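Local coordinates for subtilisin-like protein (Prochloron didemni, PDB 3ZXY) that probably cleaves peptide bonds as a subtilisin-like serine endopeptidase, this chain being the protease domain of the longer PatA protein, at residues 46-60 with 70-84. The protein carries 1 engineered substitution. Sequence-based numbering, arbitrary orientation.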
ATOM      1  N   GLY A  46     -10.781 -17.567   6.394  1.00 20.85           N
ATOM      2  CA  GLY A  46      -9.363 -17.506   6.026  1.00 19.14           C
ATOM      3  C   GLY A  46      -8.697 -16.271   6.597  1.00 17.50           C
ATOM      4  O   GLY A  46      -9.189 -15.156   6.439  1.00 16.96           O
ATOM      5  N   PHE A  47      -7.551 -16.466   7.230  1.00 16.56           N
ATOM      6  CA  PHE A  47      -6.795 -15.336   7.790  1.00 15.88           C
ATOM      7  C   PHE A  47      -6.271 -14.399   6.720  1.00 15.16           C
ATOM      8  O   PHE A  47      -6.240 -13.184   6.925  1.00 14.87           O
ATOM      9  CB  PHE A  47      -5.667 -15.839   8.676  1.00 16.18           C
ATOM     10  CG  PHE A  47      -6.156 -16.387   9.972  1.00 16.97           C
ATOM     11  CD1 PHE A  47      -6.620 -15.526  10.963  1.00 17.11           C
ATOM     12  CD2 PHE A  47      -6.205 -17.742  10.188  1.00 17.89           C
ATOM     13  CE1 PHE A  47      -7.113 -16.017  12.153  1.00 18.26           C
ATOM     14  CE2 PHE A  47      -6.695 -18.236  11.373  1.00 18.82           C
ATOM     15  CZ  PHE A  47      -7.146 -17.370  12.352  1.00 18.79           C
ATOM     16  N   MET A  48      -5.851 -14.946   5.589  1.00 15.24           N
ATOM     17  CA  MET A  48      -5.328 -14.097   4.527  1.00 15.07           C
ATOM     18  C   MET A  48      -6.450 -13.529   3.658  1.00 14.96           C
ATOM     19  O   MET A  48      -6.335 -12.399   3.146  1.00 14.35           O
ATOM     20  CB  MET A  48      -4.233 -14.819   3.733  1.00 15.85           C
ATOM     21  CG  MET A  48      -2.917 -14.931   4.494  1.00 16.72           C
ATOM     22  SD  MET A  48      -2.244 -13.320   4.950  1.00 17.85           S
ATOM     23  CE  MET A  48      -2.623 -13.337   6.703  1.00 17.88           C
ATOM     24  N   SER A  49      -7.555 -14.265   3.522  1.00 15.55           N
ATOM     25  CA  SER A  49      -8.780 -13.690   2.946  1.00 16.00           C
ATOM     26  C   SER A  49      -9.237 -12.469   3.760  1.00 15.75           C
ATOM     27  O   SER A  49      -9.623 -11.438   3.197  1.00 15.76           O
ATOM     28  CB  SER A  49      -9.899 -14.723   2.903  1.00 16.93           C
ATOM     29  OG  SER A  49      -9.658 -15.735   1.945  1.00 17.63           O
ATOM     30  N   ALA A  50      -9.159 -12.555   5.088  1.00 15.66           N
ATOM     31  CA  ALA A  50      -9.501 -11.415   5.938  1.00 15.60           C
ATOM     32  C   ALA A  50      -8.555 -10.256   5.689  1.00 14.99           C
ATOM     33  O   ALA A  50      -8.973  -9.113   5.482  1.00 15.17           O
ATOM     34  CB  ALA A  50      -9.464 -11.811   7.406  1.00 16.02           C
ATOM     35  N   HIS A  51      -7.271 -10.556   5.651  1.00 14.46           N
ATOM     36  CA  HIS A  51      -6.242  -9.537   5.484  1.00 14.54           C
ATOM     37  C   HIS A  51      -6.386  -8.838   4.145  1.00 13.96           C
ATOM     38  O   HIS A  51      -6.429  -7.594   4.065  1.00 14.17           O
ATOM     39  CB  HIS A  51      -4.884 -10.229   5.625  1.00 14.77           C
ATOM     40  CG  HIS A  51      -3.736  -9.308   5.911  1.00 15.20           C
ATOM     41  ND1 HIS A  51      -3.018  -8.738   4.927  1.00 15.60           N
ATOM     42  CD2 HIS A  51      -3.135  -8.932   7.111  1.00 15.97           C
ATOM     43  CE1 HIS A  51      -2.033  -8.000   5.461  1.00 15.19           C
ATOM     44  NE2 HIS A  51      -2.098  -8.114   6.801  1.00 16.11           N
ATOM     45  N   GLY A  52      -6.503  -9.611   3.073  1.00 14.04           N
ATOM     46  CA  GLY A  52      -6.572  -9.052   1.730  1.00 13.97           C
ATOM     47  C   GLY A  52      -7.856  -8.288   1.468  1.00 13.96           C
ATOM     48  O   GLY A  52      -7.831  -7.229   0.845  1.00 13.72           O
ATOM     49  N   THR A  53      -8.987  -8.808   1.947  1.00 14.27           N
ATOM     50  CA  THR A  53     -10.268  -8.120   1.759  1.00 14.46           C
ATOM     51  C   THR A  53     -10.266  -6.778   2.493  1.00 14.25           C
ATOM     52  O   THR A  53     -10.736  -5.756   1.956  1.00 14.22           O
ATOM     53  CB  THR A  53     -11.428  -9.001   2.247  1.00 15.25           C
ATOM     54  OG1 THR A  53     -11.408 -10.244   1.522  1.00 15.73           O
ATOM     55  CG2 THR A  53     -12.783  -8.308   2.071  1.00 16.02           C
ATOM     56  N   HIS A  54      -9.692  -6.756   3.692  1.00 13.89           N
ATOM     57  CA  HIS A  54      -9.611  -5.531   4.473  1.00 13.63           C
ATOM     58  C   HIS A  54      -8.732  -4.521   3.769  1.00 13.05           C
ATOM     59  O   HIS A  54      -9.144  -3.374   3.539  1.00 13.35           O
ATOM     60  CB  HIS A  54      -9.071  -5.847   5.853  1.00 14.10           C
ATOM     61  CG  HIS A  54      -9.295  -4.760   6.860  1.00 14.60           C
ATOM     62  ND1 HIS A  54      -8.566  -3.620   6.869  1.00 14.90           N
ATOM     63  CD2 HIS A  54     -10.197  -4.661   7.914  1.00 15.61           C
ATOM     64  CE1 HIS A  54      -8.963  -2.846   7.890  1.00 15.30           C
ATOM     65  NE2 HIS A  54      -9.966  -3.467   8.523  1.00 16.19           N
ATOM     66  N   VAL A  55      -7.520  -4.936   3.391  1.00 12.68           N
ATOM     67  CA  VAL A  55      -6.564  -4.038   2.700  1.00 12.54           C
ATOM     68  C   VAL A  55      -7.166  -3.471   1.400  1.00 12.66           C
ATOM     69  O   VAL A  55      -7.099  -2.260   1.143  1.00 12.99           O
ATOM     70  CB  VAL A  55      -5.222  -4.775   2.429  1.00 12.42           C
ATOM     71  CG1 VAL A  55      -4.336  -4.029   1.418  1.00 12.83           C
ATOM     72  CG2 VAL A  55      -4.467  -4.986   3.734  1.00 12.71           C
ATOM     73  N   ALA A  56      -7.785  -4.327   0.598  1.00 13.05           N
ATOM     74  CA  ALA A  56      -8.357  -3.882  -0.671  1.00 13.41           C
ATOM     75  C   ALA A  56      -9.470  -2.880  -0.420  1.00 13.51           C
ATOM     76  O   ALA A  56      -9.574  -1.881  -1.154  1.00 14.17           O
ATOM     77  CB  ALA A  56      -8.871  -5.050  -1.503  1.00 14.09           C
ATOM     78  N   SER A  57     -10.260  -3.094   0.628  1.00 13.28           N
ATOM     79  CA  SER A  57     -11.418  -2.232   0.887  1.00 13.67           C
ATOM     80  C   SER A  57     -11.004  -0.806   1.265  1.00 13.42           C
ATOM     81  O   SER A  57     -11.720   0.150   0.979  1.00 13.72           O
ATOM     82  CB  SER A  57     -12.330  -2.847   1.949  1.00 14.31           C
ATOM     83  OG  SER A  57     -11.771  -2.821   3.248  1.00 14.18           O
ATOM     84  N   ILE A  58      -9.851  -0.661   1.900  1.00 12.79           N
ATOM     85  CA  ILE A  58      -9.358   0.659   2.300  1.00 12.84           C
ATOM     86  C   ILE A  58      -9.157   1.559   1.088  1.00 13.08           C
ATOM     87  O   ILE A  58      -9.383   2.778   1.160  1.00 13.52           O
ATOM     88  CB  ILE A  58      -8.065   0.532   3.148  1.00 12.61           C
ATOM     89  CG1 ILE A  58      -8.400  -0.037   4.523  1.00 12.82           C
ATOM     90  CG2 ILE A  58      -7.368   1.883   3.306  1.00 13.02           C
ATOM     91  CD1 ILE A  58      -7.181  -0.594   5.246  1.00 12.77           C
ATOM     92  N   ILE A  59      -8.742   0.963  -0.024  1.00 13.18           N
ATOM     93  CA  ILE A  59      -8.510   1.702  -1.267  1.00 13.83           C
ATOM     94  C   ILE A  59      -9.763   1.732  -2.133  1.00 14.22           C
ATOM     95  O   ILE A  59     -10.155   2.786  -2.625  1.00 14.76           O
ATOM     96  CB  ILE A  59      -7.328   1.095  -2.066  1.00 14.03           C
ATOM     97  CG1 ILE A  59      -6.074   1.084  -1.181  1.00 14.13           C
ATOM     98  CG2 ILE A  59      -7.092   1.853  -3.380  1.00 14.80           C
ATOM     99  CD1 ILE A  59      -4.900   0.334  -1.772  1.00 14.78           C
ATOM    100  N   PHE A  60     -10.402   0.575  -2.331  1.00 14.55           N
ATOM    101  CA  PHE A  60     -11.442   0.439  -3.362  1.00 15.86           C
ATOM    102  C   PHE A  60     -12.877   0.376  -2.867  1.00 16.18           C
ATOM    103  O   PHE A  60     -13.795   0.285  -3.683  1.00 17.27           O
ATOM    104  CB  PHE A  60     -11.155  -0.782  -4.240  1.00 16.81           C
ATOM    105  CG  PHE A  60      -9.856  -0.676  -4.989  1.00 17.57           C
ATOM    106  CD1 PHE A  60      -9.734   0.235  -6.045  1.00 19.19           C
ATOM    107  CD2 PHE A  60      -8.776  -1.470  -4.650  1.00 17.97           C
ATOM    108  CE1 PHE A  60      -8.538   0.354  -6.742  1.00 19.54           C
ATOM    109  CE2 PHE A  60      -7.580  -1.340  -5.350  1.00 18.95           C
ATOM    110  CZ  PHE A  60      -7.472  -0.435  -6.374  1.00 18.74           C
ATOM    111  N   ILE A  70     -10.433   5.115  -0.348  1.00 14.88           N
ATOM    112  CA  ILE A  70      -9.684   6.325  -0.669  1.00 15.06           C
ATOM    113  C   ILE A  70      -9.646   6.648  -2.161  1.00 15.33           C
ATOM    114  O   ILE A  70      -9.704   7.824  -2.546  1.00 15.99           O
ATOM    115  CB  ILE A  70      -8.260   6.199  -0.109  1.00 14.82           C
ATOM    116  CG1 ILE A  70      -8.316   6.187   1.422  1.00 15.18           C
ATOM    117  CG2 ILE A  70      -7.347   7.312  -0.624  1.00 15.20           C
ATOM    118  CD1 ILE A  70      -7.026   5.737   2.068  1.00 15.45           C
ATOM    119  N   ALA A  71      -9.575   5.623  -3.012  1.00 14.83           N
ATOM    120  CA  ALA A  71      -9.452   5.844  -4.449  1.00 15.52           C
ATOM    121  C   ALA A  71     -10.404   4.913  -5.178  1.00 15.97           C
ATOM    122  O   ALA A  71      -9.996   4.084  -5.979  1.00 15.69           O
ATOM    123  CB  ALA A  71      -7.997   5.653  -4.897  1.00 15.54           C
ATOM    124  N   PRO A  72     -11.708   5.078  -4.909  1.00 16.85           N
ATOM    125  CA  PRO A  72     -12.691   4.125  -5.402  1.00 17.46           C
ATOM    126  C   PRO A  72     -12.818   4.055  -6.912  1.00 18.58           C
ATOM    127  O   PRO A  72     -13.352   3.068  -7.417  1.00 19.18           O
ATOM    128  CB  PRO A  72     -14.009   4.634  -4.796  1.00 18.26           C
ATOM    129  CG  PRO A  72     -13.773   6.072  -4.508  1.00 18.53           C
ATOM    130  CD  PRO A  72     -12.333   6.129  -4.091  1.00 17.27           C
ATOM    131  N   GLN A  73     -12.389   5.094  -7.632  1.00 19.04           N
ATOM    132  CA  GLN A  73     -12.506   5.099  -9.089  1.00 20.79           C
ATOM    133  C   GLN A  73     -11.260   4.615  -9.827  1.00 20.61           C
ATOM    134  O   GLN A  73     -11.282   4.480 -11.045  1.00 22.07           O
ATOM    135  CB  GLN A  73     -12.900   6.490  -9.577  1.00 22.81           C
ATOM    136  CG  GLN A  73     -14.346   6.800  -9.277  1.00 24.93           C
ATOM    137  CD  GLN A  73     -14.811   8.090  -9.907  1.00 27.46           C
ATOM    138  OE1 GLN A  73     -14.186   8.604 -10.839  1.00 31.14           O
ATOM    139  NE2 GLN A  73     -15.917   8.622  -9.406  1.00 29.01           N
ATOM    140  N   CYS A  74     -10.173   4.340  -9.113  1.00 19.20           N
ATOM    141  CA  CYS A  74      -8.990   3.820  -9.786  1.00 19.71           C
ATOM    142  C   CYS A  74      -9.247   2.362 -10.160  1.00 20.52           C
ATOM    143  O   CYS A  74     -10.107   1.710  -9.569  1.00 21.36           O
ATOM    144  CB  CYS A  74      -7.759   3.939  -8.883  1.00 18.63           C
ATOM    145  SG  CYS A  74      -7.215   5.650  -8.665  1.00 18.91           S
ATOM    146  N   ARG A  75      -8.503   1.853 -11.126  1.00 21.76           N
ATOM    147  CA  ARG A  75      -8.588   0.432 -11.489  1.00 22.93           C
ATOM    148  C   ARG A  75      -7.742  -0.415 -10.553  1.00 21.34           C
ATOM    149  O   ARG A  75      -6.571  -0.101 -10.310  1.00 21.03           O
ATOM    150  CB  ARG A  75      -8.124   0.241 -12.929  1.00 26.31           C
ATOM    151  CG  ARG A  75      -9.222   0.420 -13.963  1.00 30.55           C
ATOM    152  CD  ARG A  75      -8.817  -0.252 -15.267  1.00 34.84           C
ATOM    153  NE  ARG A  75      -8.535  -1.676 -15.067  1.00 37.80           N
ATOM    154  CZ  ARG A  75      -7.691  -2.410 -15.797  1.00 40.85           C
ATOM    155  NH1 ARG A  75      -7.004  -1.873 -16.808  1.00 43.67           N
ATOM    156  NH2 ARG A  75      -7.524  -3.693 -15.507  1.00 41.50           N
ATOM    157  N   GLY A  76      -8.351  -1.462  -9.993  1.00 19.77           N
ATOM    158  CA  GLY A  76      -7.677  -2.339  -9.047  1.00 18.64           C
ATOM    159  C   GLY A  76      -7.235  -3.627  -9.719  1.00 19.10           C
ATOM    160  O   GLY A  76      -8.002  -4.243 -10.480  1.00 20.14           O
ATOM    161  N   LEU A  77      -5.990  -4.014  -9.450  1.00 18.09           N
ATOM    162  CA  LEU A  77      -5.427  -5.278  -9.907  1.00 18.67           C
ATOM    163  C   LEU A  77      -5.189  -6.128  -8.675  1.00 17.78           C
ATOM    164  O   LEU A  77      -4.337  -5.807  -7.817  1.00 17.07           O
ATOM    165  CB  LEU A  77      -4.135  -5.075 -10.701  1.00 19.38           C
ATOM    166  CG  LEU A  77      -4.196  -4.157 -11.920  1.00 20.58           C
ATOM    167  CD1 LEU A  77      -2.792  -3.961 -12.473  1.00 21.47           C
ATOM    168  CD2 LEU A  77      -5.154  -4.714 -12.975  1.00 22.38           C
ATOM    169  N   ILE A  78      -5.977  -7.187  -8.534  1.00 17.91           N
ATOM    170  CA  ILE A  78      -5.861  -8.041  -7.358  1.00 17.22           C
ATOM    171  C   ILE A  78      -4.942  -9.212  -7.699  1.00 17.50           C
ATOM    172  O   ILE A  78      -5.243  -9.994  -8.603  1.00 18.51           O
ATOM    173  CB  ILE A  78      -7.226  -8.586  -6.887  1.00 17.65           C
ATOM    174  CG1 ILE A  78      -8.252  -7.462  -6.658  1.00 17.90           C
ATOM    175  CG2 ILE A  78      -7.046  -9.454  -5.654  1.00 17.26           C
ATOM    176  CD1 ILE A  78      -7.763  -6.279  -5.877  1.00 17.64           C
ATOM    177  N   VAL A  79      -3.828  -9.324  -6.972  1.00 16.97           N
ATOM    178  CA  VAL A  79      -2.799 -10.327  -7.266  1.00 17.80           C
ATOM    179  C   VAL A  79      -2.559 -11.117  -5.985  1.00 17.65           C
ATOM    180  O   VAL A  79      -1.671 -10.783  -5.185  1.00 16.52           O
ATOM    181  CB  VAL A  79      -1.486  -9.677  -7.784  1.00 18.15           C
ATOM    182  CG1 VAL A  79      -0.473 -10.747  -8.209  1.00 19.24           C
ATOM    183  CG2 VAL A  79      -1.779  -8.738  -8.953  1.00 18.82           C
ATOM    184  N   PRO A  80      -3.371 -12.163  -5.755  1.00 18.22           N
ATOM    185  CA  PRO A  80      -3.221 -12.850  -4.474  1.00 17.87           C
ATOM    186  C   PRO A  80      -1.907 -13.635  -4.397  1.00 18.82           C
ATOM    187  O   PRO A  80      -1.579 -14.444  -5.282  1.00 20.50           O
ATOM    188  CB  PRO A  80      -4.470 -13.739  -4.389  1.00 18.58           C
ATOM    189  CG  PRO A  80      -5.420 -13.162  -5.368  1.00 18.86           C
ATOM    190  CD  PRO A  80      -4.561 -12.630  -6.479  1.00 19.01           C
ATOM    191  N   ILE A  81      -1.150 -13.341  -3.343  1.00 18.25           N
ATOM    192  CA  ILE A  81       0.128 -13.977  -3.083  1.00 19.33           C
ATOM    193  C   ILE A  81       0.132 -14.628  -1.708  1.00 19.02           C
ATOM    194  O   ILE A  81       0.794 -15.642  -1.532  1.00 20.41           O
ATOM    195  CB  ILE A  81       1.317 -12.993  -3.197  1.00 20.05           C
ATOM    196  CG1 ILE A  81       1.142 -11.778  -2.276  1.00 19.59           C
ATOM    197  CG2 ILE A  81       1.459 -12.503  -4.633  1.00 21.07           C
ATOM    198  CD1 ILE A  81       2.411 -10.978  -2.042  1.00 20.47           C
ATOM    199  N   PHE A  82      -0.603 -14.058  -0.750  1.00 17.80           N
ATOM    200  CA  PHE A  82      -0.673 -14.634   0.598  1.00 17.26           C
ATOM    201  C   PHE A  82      -1.756 -15.705   0.591  1.00 17.50           C
ATOM    202  O   PHE A  82      -2.727 -15.603  -0.145  1.00 17.89           O
ATOM    203  CB  PHE A  82      -1.009 -13.593   1.677  1.00 16.91           C
ATOM    204  CG  PHE A  82      -0.085 -12.402   1.736  1.00 17.28           C
ATOM    205  CD1 PHE A  82       1.265 -12.485   1.407  1.00 18.49           C
ATOM    206  CD2 PHE A  82      -0.591 -11.178   2.197  1.00 16.84           C
ATOM    207  CE1 PHE A  82       2.083 -11.351   1.475  1.00 19.02           C
ATOM    208  CE2 PHE A  82       0.220 -10.059   2.270  1.00 17.42           C
ATOM    209  CZ  PHE A  82       1.553 -10.146   1.896  1.00 18.28           C
ATOM    210  N   SER A  83      -1.599 -16.740   1.411  1.00 17.30           N
ATOM    211  CA  SER A  83      -2.491 -17.895   1.345  1.00 17.81           C
ATOM    212  C   SER A  83      -3.159 -18.177   2.678  1.00 17.24           C
ATOM    213  O   SER A  83      -2.555 -18.032   3.736  1.00 16.76           O
ATOM    214  CB  SER A  83      -1.722 -19.139   0.882  1.00 18.99           C
ATOM    215  OG  SER A  83      -0.630 -19.438   1.745  1.00 19.31           O
ATOM    216  N   ASP A  84      -4.407 -18.626   2.618  1.00 17.29           N
ATOM    217  CA  ASP A  84      -5.112 -19.063   3.825  1.00 17.30           C
ATOM    218  C   ASP A  84      -4.515 -20.326   4.450  1.00 18.21           C
ATOM    219  O   ASP A  84      -4.667 -20.544   5.643  1.00 18.04           O
ATOM    220  CB  ASP A  84      -6.605 -19.256   3.534  1.00 17.89           C
ATOM    221  CG  ASP A  84      -7.348 -17.938   3.368  1.00 17.58           C
ATOM    222  OD1 ASP A  84      -6.978 -16.947   4.015  1.00 16.41           O
ATOM    223  OD2 ASP A  84      -8.332 -17.902   2.600  1.00 18.07           O
TER
HETATM  224  O   HOH W   1      -6.592 -19.292   7.110  1.00 21.58           O
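Helix 47-60 meets segment 70-84 mainly at its two ends: Ile58 O accepts from Ile70 N (3.0 Å) and Ile59 O from Ala71 N (2.9 Å), while Met48 nears Asp84 at the first turn. With strand 30-33, its parallel neighbour, strand 75-80 makes the helix the link of a beta-alpha-beta crossover. The carboxylate of Asp84 lies against the first turn. Its OD1 takes a fairly straight bond from Ser49 N (2.8 Å, 159°) and a weak one from Met48 N. Its OD2 uses the syn lone pair for Ser49 OG (2.6 Å). Two oxygens thus grip one turn and fix the carboxylate's rotation. An alanine here would probably leave the Ser49 amide without its acceptor and Ser49 OG without one of its partners. A water joins Phe47 N to Asp84 O. The Met48 chain bends at chi2 (-59°), bringing SD to 3.5 Å from Phe82 CB and obliquely beside the Phe82 ring, 4.8 Å from its centroid, a Met-aromatic contact. At the far end, Phe60 points its CZ at Gly76 CA (3.3 Å), and Cys74 O lies at the ring edge. His51, predicted as the charge-relay histidine, bonds through ND1 to Asp16 on strand 11-16 and touches Ala211, the engineered position, on helix 210-230. That helix also meets Ile58, Ile59 and Ile70, while Phe60 rests on Val12 of strand 11-16, next to strand 75-80 in the parallel sheet.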